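Local atomic coordinates of aldose 1-epimerase (Escherichia coli, PDB entry 3NRE), a protein that probably interconverts the alpha and beta anomers of aldose sugars, as a member of the aldose 1-epimerase (galactose mutarotase) family. Residues A[117-122]-A[128-133]; A[14-19]-A[102-107]; A[222-227]-A[253-258]. All blocks are in the same frame, centred on the assembly; numbering follows the deposited sequence. Where two conformers were deposited one is given.

Interaction 1 of 3, residues A[117-122]-A[128-133]; sequences VSQAFH and LTVTLS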
ATOM      1  N   VAL A 117       0.953 -13.346  -9.051  1.00 26.15           N
ATOM      2  CA  VAL A 117       1.766 -12.216  -8.622  1.00 27.47           C
ATOM      3  C   VAL A 117       2.949 -12.725  -7.831  1.00 25.39           C
ATOM      4  O   VAL A 117       2.775 -13.657  -7.067  1.00 26.82           O
ATOM      5  CB  VAL A 117       0.941 -11.181  -7.854  1.00 24.35           C
ATOM      6  CG1 VAL A 117       0.115 -11.837  -6.679  1.00 22.33           C
ATOM      7  CG2 VAL A 117       1.804 -10.023  -7.319  1.00 25.16           C
ATOM      8  N   SER A 118       4.109 -12.086  -8.016  1.00 23.17           N
ATOM      9  CA  SER A 118       5.272 -12.284  -7.209  1.00 23.54           C
ATOM     10  C   SER A 118       5.556 -11.022  -6.399  1.00 27.33           C
ATOM     11  O   SER A 118       5.340  -9.897  -6.837  1.00 27.51           O
ATOM     12  CB  SER A 118       6.484 -12.717  -8.064  1.00 30.35           C
ATOM     13  OG  SER A 118       6.885 -11.658  -8.895  1.00 31.56           O
ATOM     14  N   GLN A 119       6.042 -11.222  -5.170  1.00 22.14           N
ATOM     15  CA  GLN A 119       6.495 -10.128  -4.334  1.00 24.10           C
ATOM     16  C   GLN A 119       7.894 -10.487  -3.839  1.00 24.34           C
ATOM     17  O   GLN A 119       8.023 -11.479  -3.111  1.00 24.64           O
ATOM     18  CB  GLN A 119       5.559  -9.904  -3.149  1.00 21.72           C
ATOM     19  CG  GLN A 119       5.772  -8.545  -2.516  1.00 22.25           C
ATOM     20  CD  GLN A 119       4.829  -8.240  -1.382  1.00 21.78           C
ATOM     21  OE1 GLN A 119       4.774  -7.097  -0.917  1.00 22.26           O
ATOM     22  NE2 GLN A 119       4.127  -9.251  -0.890  1.00 23.90           N
ATOM     23  N   ALA A 120       8.890  -9.676  -4.237  1.00 25.13           N
ATOM     24  CA  ALA A 120      10.291  -9.807  -3.842  1.00 26.74           C
ATOM     25  C   ALA A 120      10.695  -8.729  -2.848  1.00 29.41           C
ATOM     26  O   ALA A 120      10.352  -7.558  -2.977  1.00 28.37           O
ATOM     27  CB  ALA A 120      11.209  -9.736  -5.069  1.00 29.15           C
ATOM     28  N   PHE A 121      11.460  -9.147  -1.846  1.00 25.46           N
ATOM     29  CA  PHE A 121      11.953  -8.266  -0.796  1.00 26.90           C
ATOM     30  C   PHE A 121      13.477  -8.357  -0.809  1.00 27.90           C
ATOM     31  O   PHE A 121      14.004  -9.454  -0.891  1.00 27.54           O
ATOM     32  CB  PHE A 121      11.447  -8.774   0.569  1.00 26.87           C
ATOM     33  CG  PHE A 121       9.940  -8.810   0.707  1.00 22.21           C
ATOM     34  CD1 PHE A 121       9.213  -9.883   0.244  1.00 20.53           C
ATOM     35  CD2 PHE A 121       9.268  -7.776   1.348  1.00 24.33           C
ATOM     36  CE1 PHE A 121       7.823  -9.923   0.358  1.00 22.26           C
ATOM     37  CE2 PHE A 121       7.894  -7.808   1.490  1.00 22.74           C
ATOM     38  CZ  PHE A 121       7.183  -8.902   1.020  1.00 19.22           C
ATOM     39  N   HIS A 122      14.157  -7.228  -0.639  1.00 28.01           N
ATOM     40  CA  HIS A 122      15.610  -7.191  -0.544  1.00 29.06           C
ATOM     41  C   HIS A 122      16.081  -6.179   0.492  1.00 30.82           C
ATOM     42  O   HIS A 122      15.540  -5.078   0.574  1.00 30.81           O
ATOM     43  CB  HIS A 122      16.168  -6.887  -1.915  1.00 33.09           C
ATOM     44  CG  HIS A 122      17.653  -7.004  -2.011  1.00 37.95           C
ATOM     45  ND1 HIS A 122      18.464  -5.928  -2.296  1.00 50.84           N
ATOM     46  CD2 HIS A 122      18.479  -8.069  -1.852  1.00 41.61           C
ATOM     47  CE1 HIS A 122      19.727  -6.324  -2.315  1.00 46.16           C
ATOM     48  NE2 HIS A 122      19.760  -7.620  -2.055  1.00 48.53           N
ATOM     49  N   LEU A 128      15.338  -1.171   2.245  1.00 27.49           N
ATOM     50  CA  LEU A 128      14.443  -2.273   1.926  1.00 26.62           C
ATOM     51  C   LEU A 128      13.829  -1.969   0.554  1.00 30.74           C
ATOM     52  O   LEU A 128      13.288  -0.869   0.353  1.00 28.07           O
ATOM     53  CB  LEU A 128      13.284  -2.314   2.927  1.00 22.37           C
ATOM     54  CG  LEU A 128      12.114  -3.225   2.537  1.00 26.86           C
ATOM     55  CD1 LEU A 128      12.563  -4.682   2.393  1.00 28.24           C
ATOM     56  CD2 LEU A 128      10.948  -3.084   3.529  1.00 26.91           C
ATOM     57  N   THR A 129      13.934  -2.929  -0.375  1.00 25.32           N
ATOM     58  CA  THR A 129      13.305  -2.823  -1.694  1.00 29.31           C
ATOM     59  C   THR A 129      12.261  -3.950  -1.818  1.00 27.69           C
ATOM     60  O   THR A 129      12.541  -5.125  -1.567  1.00 29.86           O
ATOM     61  CB  THR A 129      14.348  -2.931  -2.838  1.00 31.17           C
ATOM     62  OG1 THR A 129      15.384  -1.953  -2.648  1.00 33.48           O
ATOM     63  CG2 THR A 129      13.706  -2.713  -4.211  1.00 32.95           C
ATOM     64  N   VAL A 130      11.062  -3.581  -2.232  1.00 24.69           N
ATOM     65  CA  VAL A 130       9.964  -4.518  -2.406  1.00 24.31           C
ATOM     66  C   VAL A 130       9.436  -4.322  -3.828  1.00 26.92           C
ATOM     67  O   VAL A 130       9.251  -3.190  -4.247  1.00 28.42           O
ATOM     68  CB  VAL A 130       8.801  -4.268  -1.418  1.00 23.83           C
ATOM     69  CG1 VAL A 130       7.768  -5.367  -1.604  1.00 27.08           C
ATOM     70  CG2 VAL A 130       9.286  -4.199   0.082  1.00 26.20           C
ATOM     71  N   THR A 131       9.266  -5.420  -4.554  1.00 23.91           N
ATOM     72  CA  THR A 131       8.880  -5.426  -5.951  0.60 29.05           C
ATOM     73  C   THR A 131       7.633  -6.327  -6.146  1.00 29.24           C
ATOM     74  O   THR A 131       7.646  -7.511  -5.755  1.00 29.33           O
ATOM     75  CB  THR A 131      10.109  -5.941  -6.763  0.60 32.11           C
ATOM     76  OG1 THR A 131      11.248  -5.099  -6.494  0.60 26.69           O
ATOM     77  CG2 THR A 131       9.855  -6.023  -8.292  0.60 36.39           C
ATOM     78  N   LEU A 132       6.568  -5.782  -6.738  1.00 26.41           N
ATOM     79  CA  LEU A 132       5.393  -6.552  -7.122  1.00 27.02           C
ATOM     80  C   LEU A 132       5.341  -6.644  -8.652  1.00 29.84           C
ATOM     81  O   LEU A 132       5.484  -5.617  -9.319  1.00 31.47           O
ATOM     82  CB  LEU A 132       4.127  -5.855  -6.639  1.00 23.22           C
ATOM     83  CG  LEU A 132       3.634  -6.067  -5.200  1.00 25.64           C
ATOM     84  CD1 LEU A 132       2.596  -5.002  -4.947  1.00 25.85           C
ATOM     85  CD2 LEU A 132       3.097  -7.524  -4.986  1.00 24.27           C
ATOM     86  N   SER A 133       5.161  -7.862  -9.178  1.00 28.04           N
ATOM     87  CA  SER A 133       5.016  -8.138 -10.595  1.00 32.06           C
ATOM     88  C   SER A 133       3.800  -9.028 -10.775  1.00 31.55           C
ATOM     89  O   SER A 133       3.739 -10.115 -10.179  1.00 31.05           O
ATOM     90  CB  SER A 133       6.247  -8.849 -11.175  1.00 36.74           C
ATOM     91  OG  SER A 133       7.435  -8.159 -10.825  1.00 45.79           O
TER
HETATM   92  O   HOH W   1       8.292  -9.496  -7.997  1.00 31.18           O
HETATM   93  O   HOH W   2      12.746  -5.954  -4.382  1.00 29.90           O
HETATM   94  O   HOH W   3      17.397  -2.880  -0.876  1.00 29.82           O

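Interaction 2 of 3, residues A[14-19]-A[102-107]; sequences LDVSDQ and LCLVYE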
ATOM      1  N   LEU A  14      13.959  -7.661   8.843  1.00 22.19           N
ATOM      2  CA  LEU A  14      12.618  -7.679   8.282  1.00 20.12           C
ATOM      3  C   LEU A  14      11.968  -9.043   8.529  1.00 22.04           C
ATOM      4  O   LEU A  14      12.566 -10.073   8.278  1.00 22.26           O
ATOM      5  CB  LEU A  14      12.701  -7.443   6.760  1.00 21.41           C
ATOM      6  CG  LEU A  14      11.411  -7.281   5.955  1.00 22.59           C
ATOM      7  CD1 LEU A  14      10.855  -5.894   6.167  1.00 22.72           C
ATOM      8  CD2 LEU A  14      11.581  -7.614   4.435  1.00 22.94           C
ATOM      9  N   ASP A  15      10.728  -9.041   8.972  1.00 20.79           N
ATOM     10  CA  ASP A  15       9.920 -10.267   9.066  1.00 20.77           C
ATOM     11  C   ASP A  15       8.768 -10.182   8.054  1.00 20.85           C
ATOM     12  O   ASP A  15       8.123  -9.136   7.942  1.00 18.92           O
ATOM     13  CB  ASP A  15       9.308 -10.392  10.467  1.00 21.25           C
ATOM     14  CG  ASP A  15      10.288 -10.891  11.520  1.00 24.86           C
ATOM     15  OD1 ASP A  15      11.479 -11.195  11.201  1.00 27.13           O
ATOM     16  OD2 ASP A  15       9.850 -11.055  12.700  1.00 31.35           O
ATOM     17  N   VAL A  16       8.502 -11.287   7.344  1.00 18.36           N
ATOM     18  CA  VAL A  16       7.461 -11.351   6.313  1.00 18.40           C
ATOM     19  C   VAL A  16       6.653 -12.611   6.514  1.00 18.37           C
ATOM     20  O   VAL A  16       7.226 -13.653   6.796  1.00 19.39           O
ATOM     21  CB  VAL A  16       8.038 -11.395   4.874  1.00 18.88           C
ATOM     22  CG1 VAL A  16       6.931 -11.490   3.819  1.00 21.38           C
ATOM     23  CG2 VAL A  16       8.959 -10.194   4.609  1.00 21.89           C
ATOM     24  N   SER A  17       5.331 -12.517   6.373  1.00 17.80           N
ATOM     25  CA  SER A  17       4.458 -13.662   6.513  1.00 17.66           C
ATOM     26  C   SER A  17       3.893 -14.097   5.186  1.00 19.44           C
ATOM     27  O   SER A  17       3.561 -13.240   4.356  1.00 19.81           O
ATOM     28  CB  SER A  17       3.273 -13.293   7.436  1.00 20.75           C
ATOM     29  OG  SER A  17       2.305 -14.308   7.463  1.00 21.02           O
ATOM     30  N   ASP A  18       3.698 -15.405   5.039  1.00 18.99           N
ATOM     31  CA  ASP A  18       2.976 -15.931   3.864  1.00 20.85           C
ATOM     32  C   ASP A  18       1.474 -15.639   3.907  1.00 21.78           C
ATOM     33  O   ASP A  18       0.784 -15.888   2.927  1.00 20.66           O
ATOM     34  CB  ASP A  18       3.208 -17.419   3.624  1.00 20.82           C
ATOM     35  CG  ASP A  18       2.789 -18.330   4.811  1.00 21.94           C
ATOM     36  OD1 ASP A  18       2.273 -17.855   5.844  1.00 22.88           O
ATOM     37  OD2 ASP A  18       3.047 -19.566   4.675  1.00 26.75           O
ATOM     38  N   GLN A  19       0.947 -15.185   5.045  1.00 19.10           N
ATOM     39  CA  GLN A  19      -0.468 -14.832   5.162  1.00 19.20           C
ATOM     40  C   GLN A  19      -0.607 -13.415   4.614  1.00 19.37           C
ATOM     41  O   GLN A  19      -0.245 -12.421   5.282  1.00 18.99           O
ATOM     42  CB  GLN A  19      -0.945 -14.867   6.613  1.00 19.33           C
ATOM     43  CG  GLN A  19      -0.727 -16.186   7.259  1.00 21.92           C
ATOM     44  CD  GLN A  19      -1.442 -17.338   6.588  1.00 25.58           C
ATOM     45  OE1 GLN A  19      -2.674 -17.398   6.611  1.00 28.09           O
ATOM     46  NE2 GLN A  19      -0.683 -18.286   6.015  1.00 26.11           N
ATOM     47  N   LEU A 102      13.949 -12.448  -0.191  1.00 27.64           N
ATOM     48  CA  LEU A 102      12.803 -13.326  -0.118  1.00 26.08           C
ATOM     49  C   LEU A 102      11.928 -13.055  -1.344  1.00 26.28           C
ATOM     50  O   LEU A 102      11.792 -11.908  -1.775  1.00 28.91           O
ATOM     51  CB  LEU A 102      11.982 -13.013   1.165  1.00 24.28           C
ATOM     52  CG  LEU A 102      10.724 -13.861   1.380  1.00 24.99           C
ATOM     53  CD1 LEU A 102      11.068 -15.278   1.825  1.00 26.88           C
ATOM     54  CD2 LEU A 102       9.824 -13.203   2.409  1.00 23.43           C
ATOM     55  N   CYS A 103      11.352 -14.116  -1.894  1.00 22.04           N
ATOM     56  CA  CYS A 103      10.344 -14.031  -2.933  1.00 24.80           C
ATOM     57  C   CYS A 103       9.167 -14.975  -2.636  1.00 25.55           C
ATOM     58  O   CYS A 103       9.338 -16.159  -2.336  1.00 23.96           O
ATOM     59  CB  CYS A 103      10.959 -14.367  -4.296  1.00 25.49           C
ATOM     60  SG  CYS A 103       9.764 -14.069  -5.630  1.00 33.27           S
ATOM     61  N   LEU A 104       7.965 -14.395  -2.653  1.00 24.17           N
ATOM     62  CA  LEU A 104       6.721 -15.091  -2.476  1.00 22.96           C
ATOM     63  C   LEU A 104       5.858 -14.934  -3.742  1.00 22.56           C
ATOM     64  O   LEU A 104       5.930 -13.917  -4.438  1.00 27.00           O
ATOM     65  CB  LEU A 104       5.921 -14.461  -1.347  1.00 22.28           C
ATOM     66  CG  LEU A 104       6.600 -14.279  -0.000  1.00 23.39           C
ATOM     67  CD1 LEU A 104       5.682 -13.541   1.001  1.00 26.97           C
ATOM     68  CD2 LEU A 104       7.032 -15.628   0.568  1.00 23.95           C
ATOM     69  N   VAL A 105       5.015 -15.921  -3.986  1.00 23.93           N
ATOM     70  CA  VAL A 105       4.080 -15.898  -5.116  1.00 25.72           C
ATOM     71  C   VAL A 105       2.654 -16.246  -4.656  1.00 25.90           C
ATOM     72  O   VAL A 105       2.439 -16.998  -3.699  1.00 26.03           O
ATOM     73  CB  VAL A 105       4.545 -16.786  -6.250  1.00 30.40           C
ATOM     74  CG1 VAL A 105       5.949 -16.388  -6.724  1.00 29.97           C
ATOM     75  CG2 VAL A 105       4.549 -18.237  -5.838  1.00 35.11           C
ATOM     76  N   TYR A 106       1.671 -15.666  -5.329  1.00 25.18           N
ATOM     77  CA  TYR A 106       0.269 -15.954  -5.089  1.00 25.29           C
ATOM     78  C   TYR A 106      -0.421 -16.067  -6.450  1.00 26.70           C
ATOM     79  O   TYR A 106      -0.133 -15.263  -7.324  1.00 26.38           O
ATOM     80  CB  TYR A 106      -0.358 -14.825  -4.268  1.00 22.83           C
ATOM     81  CG  TYR A 106      -1.848 -14.929  -4.073  1.00 20.62           C
ATOM     82  CD1 TYR A 106      -2.420 -15.984  -3.374  1.00 23.27           C
ATOM     83  CD2 TYR A 106      -2.714 -14.001  -4.625  1.00 22.47           C
ATOM     84  CE1 TYR A 106      -3.831 -16.098  -3.207  1.00 24.97           C
ATOM     85  CE2 TYR A 106      -4.105 -14.105  -4.467  1.00 24.33           C
ATOM     86  CZ  TYR A 106      -4.667 -15.158  -3.770  1.00 22.41           C
ATOM     87  OH  TYR A 106      -6.017 -15.252  -3.644  1.00 24.98           O
ATOM     88  N   GLU A 107      -1.271 -17.079  -6.594  1.00 25.80           N
ATOM     89  CA  GLU A 107      -2.105 -17.304  -7.789  0.50 29.27           C
ATOM     90  C   GLU A 107      -3.573 -17.177  -7.411  1.00 29.60           C
ATOM     91  O   GLU A 107      -4.020 -17.767  -6.412  1.00 28.88           O
ATOM     92  CB  GLU A 107      -1.879 -18.710  -8.355  0.50 32.50           C
ATOM     93  CG  GLU A 107      -0.454 -19.041  -8.742  0.50 30.82           C
ATOM     94  CD  GLU A 107      -0.335 -20.408  -9.404  0.50 39.46           C
ATOM     95  OE1 GLU A 107       0.778 -20.779  -9.799  0.50 41.09           O
ATOM     96  OE2 GLU A 107      -1.364 -21.097  -9.559  0.50 47.97           O
TER

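Interaction 3 of 3, residues A[222-227]-A[253-258]; sequences IIMETT and LEPMSH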
ATOM      1  N   ILE A 222      12.803   8.174   7.069  1.00 30.45           N
ATOM      2  CA  ILE A 222      12.679   7.127   6.053  1.00 29.61           C
ATOM      3  C   ILE A 222      12.367   7.812   4.749  1.00 31.69           C
ATOM      4  O   ILE A 222      11.477   8.662   4.706  1.00 30.49           O
ATOM      5  CB  ILE A 222      11.519   6.142   6.346  1.00 30.44           C
ATOM      6  CG1 ILE A 222      11.821   5.335   7.598  1.00 32.14           C
ATOM      7  CG2 ILE A 222      11.263   5.216   5.149  1.00 30.34           C
ATOM      8  CD1 ILE A 222      10.914   4.158   7.773  1.00 40.99           C
ATOM      9  N   ILE A 223      13.127   7.447   3.713  1.00 30.96           N
ATOM     10  CA  ILE A 223      12.987   7.990   2.368  1.00 33.73           C
ATOM     11  C   ILE A 223      12.316   6.919   1.552  1.00 31.58           C
ATOM     12  O   ILE A 223      12.852   5.834   1.354  1.00 31.63           O
ATOM     13  CB  ILE A 223      14.329   8.287   1.676  1.00 35.25           C
ATOM     14  CG1 ILE A 223      15.081   9.396   2.388  1.00 41.83           C
ATOM     15  CG2 ILE A 223      14.123   8.600   0.177  1.00 37.71           C
ATOM     16  CD1 ILE A 223      14.343  10.653   2.473  1.00 50.28           C
HETATM   17  N   MSE A 224      11.129   7.260   1.087  1.00 29.80           N
HETATM   18  CA  MSE A 224      10.318   6.370   0.242  0.50 28.72           C
HETATM   19  C   MSE A 224      10.465   6.798  -1.218  1.00 32.76           C
HETATM   20  O   MSE A 224      10.277   7.985  -1.543  1.00 36.13           O
HETATM   21  CB  MSE A 224       8.820   6.403   0.638  0.50 27.32           C
HETATM   22  CG  MSE A 224       7.875   5.696  -0.384  0.50 24.21           C
HETATM   23 SE   MSE A 224       5.928   5.510  -0.025  0.38 26.06          SE
HETATM   24  CE  MSE A 224       5.909   4.825   1.744  0.50 16.95           C
ATOM     25  N   GLU A 225      10.779   5.823  -2.084  1.00 30.54           N
ATOM     26  CA  GLU A 225      10.900   6.036  -3.536  1.00 31.84           C
ATOM     27  C   GLU A 225      10.188   4.910  -4.270  1.00 33.97           C
ATOM     28  O   GLU A 225      10.223   3.758  -3.855  1.00 33.16           O
ATOM     29  CB  GLU A 225      12.364   6.070  -4.005  1.00 35.72           C
ATOM     30  CG  GLU A 225      13.105   7.268  -3.490  1.00 42.29           C
ATOM     31  CD  GLU A 225      14.531   7.393  -4.052  1.00 55.97           C
ATOM     32  OE1 GLU A 225      14.808   6.971  -5.204  1.00 55.21           O
ATOM     33  OE2 GLU A 225      15.369   7.938  -3.313  1.00 61.05           O
ATOM     34  N   THR A 226       9.461   5.252  -5.315  1.00 33.03           N
ATOM     35  CA  THR A 226       8.769   4.247  -6.127  1.00 29.77           C
ATOM     36  C   THR A 226       9.266   4.291  -7.583  1.00 35.30           C
ATOM     37  O   THR A 226       9.636   5.385  -8.134  1.00 36.22           O
ATOM     38  CB  THR A 226       7.249   4.466  -6.121  1.00 34.41           C
ATOM     39  OG1 THR A 226       6.987   5.849  -6.450  1.00 37.46           O
ATOM     40  CG2 THR A 226       6.621   4.055  -4.743  1.00 27.83           C
ATOM     41  N   THR A 227       9.284   3.119  -8.215  1.00 35.65           N
ATOM     42  CA  THR A 227       9.704   3.013  -9.634  1.00 35.99           C
ATOM     43  C   THR A 227       8.814   2.024 -10.366  1.00 38.39           C
ATOM     44  O   THR A 227       8.730   0.870  -9.962  1.00 39.18           O
ATOM     45  CB  THR A 227      11.159   2.472  -9.799  1.00 41.84           C
ATOM     46  OG1 THR A 227      12.037   3.201  -8.944  1.00 45.74           O
ATOM     47  CG2 THR A 227      11.641   2.623 -11.235  1.00 45.97           C
ATOM     48  N   LEU A 253       0.881   5.778   4.914  1.00 24.30           N
ATOM     49  CA  LEU A 253       1.112   6.566   3.683  1.00 25.26           C
ATOM     50  C   LEU A 253       1.220   5.493   2.636  1.00 24.38           C
ATOM     51  O   LEU A 253       2.188   4.728   2.630  1.00 26.33           O
ATOM     52  CB  LEU A 253       2.376   7.433   3.742  1.00 29.20           C
ATOM     53  CG  LEU A 253       2.553   8.389   2.563  1.00 30.08           C
ATOM     54  CD1 LEU A 253       3.507   9.545   2.946  1.00 33.35           C
ATOM     55  CD2 LEU A 253       3.027   7.672   1.264  1.00 27.54           C
ATOM     56  N   GLU A 254       0.219   5.419   1.757  1.00 22.54           N
ATOM     57  CA  GLU A 254       0.002   4.246   0.860  1.00 19.36           C
ATOM     58  C   GLU A 254       0.283   4.597  -0.596  1.00 21.47           C
ATOM     59  O   GLU A 254      -0.542   5.256  -1.229  1.00 25.52           O
ATOM     60  CB  GLU A 254      -1.439   3.766   0.932  1.00 23.05           C
ATOM     61  CG  GLU A 254      -1.977   3.599   2.360  1.00 27.04           C
ATOM     62  CD  GLU A 254      -3.530   3.576   2.421  1.00 26.21           C
ATOM     63  OE1 GLU A 254      -4.235   3.078   1.474  1.00 27.68           O
ATOM     64  OE2 GLU A 254      -3.965   4.086   3.474  1.00 32.22           O
ATOM     65  N   PRO A 255       1.411   4.154  -1.151  1.00 22.33           N
ATOM     66  CA  PRO A 255       1.661   4.433  -2.569  1.00 22.72           C
ATOM     67  C   PRO A 255       0.833   3.555  -3.503  1.00 24.52           C
ATOM     68  O   PRO A 255       0.624   2.341  -3.274  1.00 23.14           O
ATOM     69  CB  PRO A 255       3.132   4.140  -2.736  1.00 24.97           C
ATOM     70  CG  PRO A 255       3.347   3.013  -1.711  1.00 25.08           C
ATOM     71  CD  PRO A 255       2.521   3.406  -0.554  1.00 20.90           C
HETATM   72  N   MSE A 256       0.314   4.189  -4.560  1.00 25.03           N
HETATM   73  CA  MSE A 256      -0.499   3.487  -5.508  1.00 25.17           C
HETATM   74  C   MSE A 256      -0.103   3.882  -6.888  1.00 26.88           C
HETATM   75  O   MSE A 256       0.177   5.064  -7.144  1.00 26.22           O
HETATM   76  CB  MSE A 256      -2.005   3.847  -5.335  1.00 25.58           C
HETATM   77  CG  MSE A 256      -2.575   3.491  -3.998  1.00 30.79           C
HETATM   78 SE   MSE A 256      -4.258   4.498  -3.847  0.75 32.16          SE
HETATM   79  CE  MSE A 256      -5.155   4.051  -5.383  1.00 27.01           C
ATOM     80  N   SER A 257      -0.147   2.907  -7.789  1.00 23.99           N
ATOM     81  CA  SER A 257       0.216   3.144  -9.179  1.00 27.08           C
ATOM     82  C   SER A 257      -0.883   3.838  -9.989  1.00 27.48           C
ATOM     83  O   SER A 257      -0.674   4.149 -11.179  1.00 27.11           O
ATOM     84  CB  SER A 257       0.552   1.806  -9.849  1.00 28.25           C
ATOM     85  OG  SER A 257      -0.606   1.037 -10.076  1.00 26.90           O
ATOM     86  N   HIS A 258      -2.016   4.099  -9.337  1.00 24.12           N
ATOM     87  CA  HIS A 258      -3.178   4.673  -9.989  1.00 26.14           C
ATOM     88  C   HIS A 258      -3.986   5.468  -9.006  1.00 26.06           C
ATOM     89  O   HIS A 258      -3.719   5.392  -7.821  1.00 24.36           O
ATOM     90  CB  HIS A 258      -4.023   3.576 -10.633  1.00 25.21           C
ATOM     91  CG  HIS A 258      -4.644   2.639  -9.644  1.00 24.81           C
ATOM     92  ND1 HIS A 258      -5.923   2.804  -9.165  1.00 24.67           N
ATOM     93  CD2 HIS A 258      -4.166   1.509  -9.075  1.00 22.64           C
ATOM     94  CE1 HIS A 258      -6.190   1.835  -8.304  1.00 24.34           C
ATOM     95  NE2 HIS A 258      -5.140   1.042  -8.215  1.00 24.56           N
TER

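Interaction 1 of 3, residues A[117-122]-A[128-133]
The carbonyl oxygen of Thr-131 is gripped by two donors. Ala-120 N hydrogen-bonds to Thr-131 O at 2.9 Å. Water 1 donates the second bond to the same oxygen. This water also bonds to Ser-118 OG at 2.7 Å and, at longer range, to Ser-133 OG, tying the two serines across the strands. Ser-133 OG also bonds to Thr-281 OG1. Water 3 joins His-122 O to Thr-129 OG1. The first torsion of Thr-129 (-55°) sets OG1 anti to the carbonyl carbon, beside the backbone N, and turned toward this water. In the conformer given, Thr-131 has nearly the same torsion, and water 2 joins its OG1 to Ala-120 O.

The segments are the arms of a beta hairpin, strands 114-123 and 127-136, in the large antiparallel sheet. Six backbone bonds join them in the pairs Ser-118 with Ser-133, Ala-120 with Thr-131 and His-122 with Thr-129. The side chains of these pairs lie on one face of the sheet, where the three waters sit.

The other face is largely apolar. Leu-132 CD2 lies 3.7 Å from Val-117 CG2 and also touches Gln-119 CG. Val-130 runs beside Phe-121 and points the same way. Its CG2 is 3.8 Å from Phe-121 CD2, while its CG1 sits over one face of the ring. Gln-119 is fully extended, with CG anti to the backbone N (chi1 -163°). This carries its amide past Val-130 CG1, to which OE1 comes within 3.5 Å. The buried amide is satisfied: OE1 accepts from Trp-148 NE1, and NE2 donates to Gly-21 O.

Interaction 2 of 3, residues A[14-19]-A[102-107]
Val-16 and Leu-102 each set a carbon anti to the backbone N, beside the carbonyl carbon. In Val-16 it is CG1 (chi1 179°). In Leu-102 it is CG (chi1 180°), and the side chain ends in CD2 pointing at the valine. The two side chains come together tip to tip. Leu-102 CD2 lies 3.5 Å from Val-16 CB and 3.6 Å from Val-16 CG1. It is also 3.8 Å from Val-16 CG2, so this one methyl touches all three side-chain carbons of the valine.

Leu-104 approaches differently. Its CG is beside the backbone N, and the chain slides past Val-16 in the opposite direction. Its CD1 reaches Val-16 CG1 at 3.7 Å. The same methyl is 4.0 Å from Ser-17 O, near the end of the strand. Val-16 CG1 is thus touched by a methyl of each leucine.

Strand 12-17 belongs to a small antiparallel sheet of four strands. Strand 101-109 belongs to the large antiparallel sheet. The short strand segments run nearly parallel, at 17°, with their axes 9.6 Å apart, so the contact is one between layers. Tyr-5 touches Leu-102 and Leu-104, and Phe-121 touches Val-16 and Leu-102. After Ser-17 the strand ends in an ST turn, in which Ser-17 OG accepts from Gln-19 N at 2.9 Å.

No hydrogen bond crosses between the segments. All the touching residues are buried, which is consistent with packing by dispersion and exclusion of water.

Interaction 3 of 3, residues A[222-227]-A[253-258]
Met-224, a selenomethionine, points toward segment 253-258, and in the conformer given its side chain reaches across to it. From CB the chain runs on through CG, which is anti to the backbone N (chi1 169°), and stays extended as far as the selenium. CB and CG serve as the stem and make no close contact with the other segment. SE is the first atom to meet it. It lies 3.8 Å from Leu-253 CD2 and 4.0 Å from Pro-255 CG. Pro-255 CD is equally near and CB only slightly farther, so the selenium rests against several carbons of the proline ring. Rotation about the CG-SE bond (chi3 -49°) bends the chain, and the terminal methyl CE turns toward Leu-253. CE comes 3.8 Å from the carbonyl oxygen of Leu-253 and 4.1 Å from its CD2. That oxygen is buried here and has no polar partner in the model.

The two strands belong to different sheets. Strand 220-227 lies in the large antiparallel sheet with strands 114-123 and 127-136. Strand 250-256 lies in the antiparallel sheet that also holds strands 142-153 and 232-237. The short segments run almost parallel, at 15°, and their axes are 9.3 Å apart. This is the face-to-face spacing of a beta-sandwich, in keeping with the galactose mutarotase fold. Phe-152 and Leu-286 also pack against Met-224.

Two residues on, Thr-226 adds a smaller contact through CG2, which lies 4.0 Å from Pro-255 CB. Its OG1 is hydrogen-bonded to Gly-209 O and Ala-230 N. Pro-255 also leans on Trp-207 and Pro-150.

The three contacts share the large antiparallel sheet. Strands 101-109, 114-123 and 127-136 are successive neighbours in it, and strand 220-227 follows beyond strand 279-290. Interaction 1 pairs strands within this sheet. Interactions 2 and 3 join it to other sheets. Along the chain the order is interaction 2, 1, 3, each closing before the next opens. Interactions 1 and 2 have centres about 9 Å apart and touch, with probable backbone hydrogen bonds linking their strands. Interaction 3 lies about 13 Å from interaction 1 and 19 Å from interaction 2, centre to centre, and touches neither. The large sheet thus packs against a different sheet at interactions 2 and 3 in this helix-free protein.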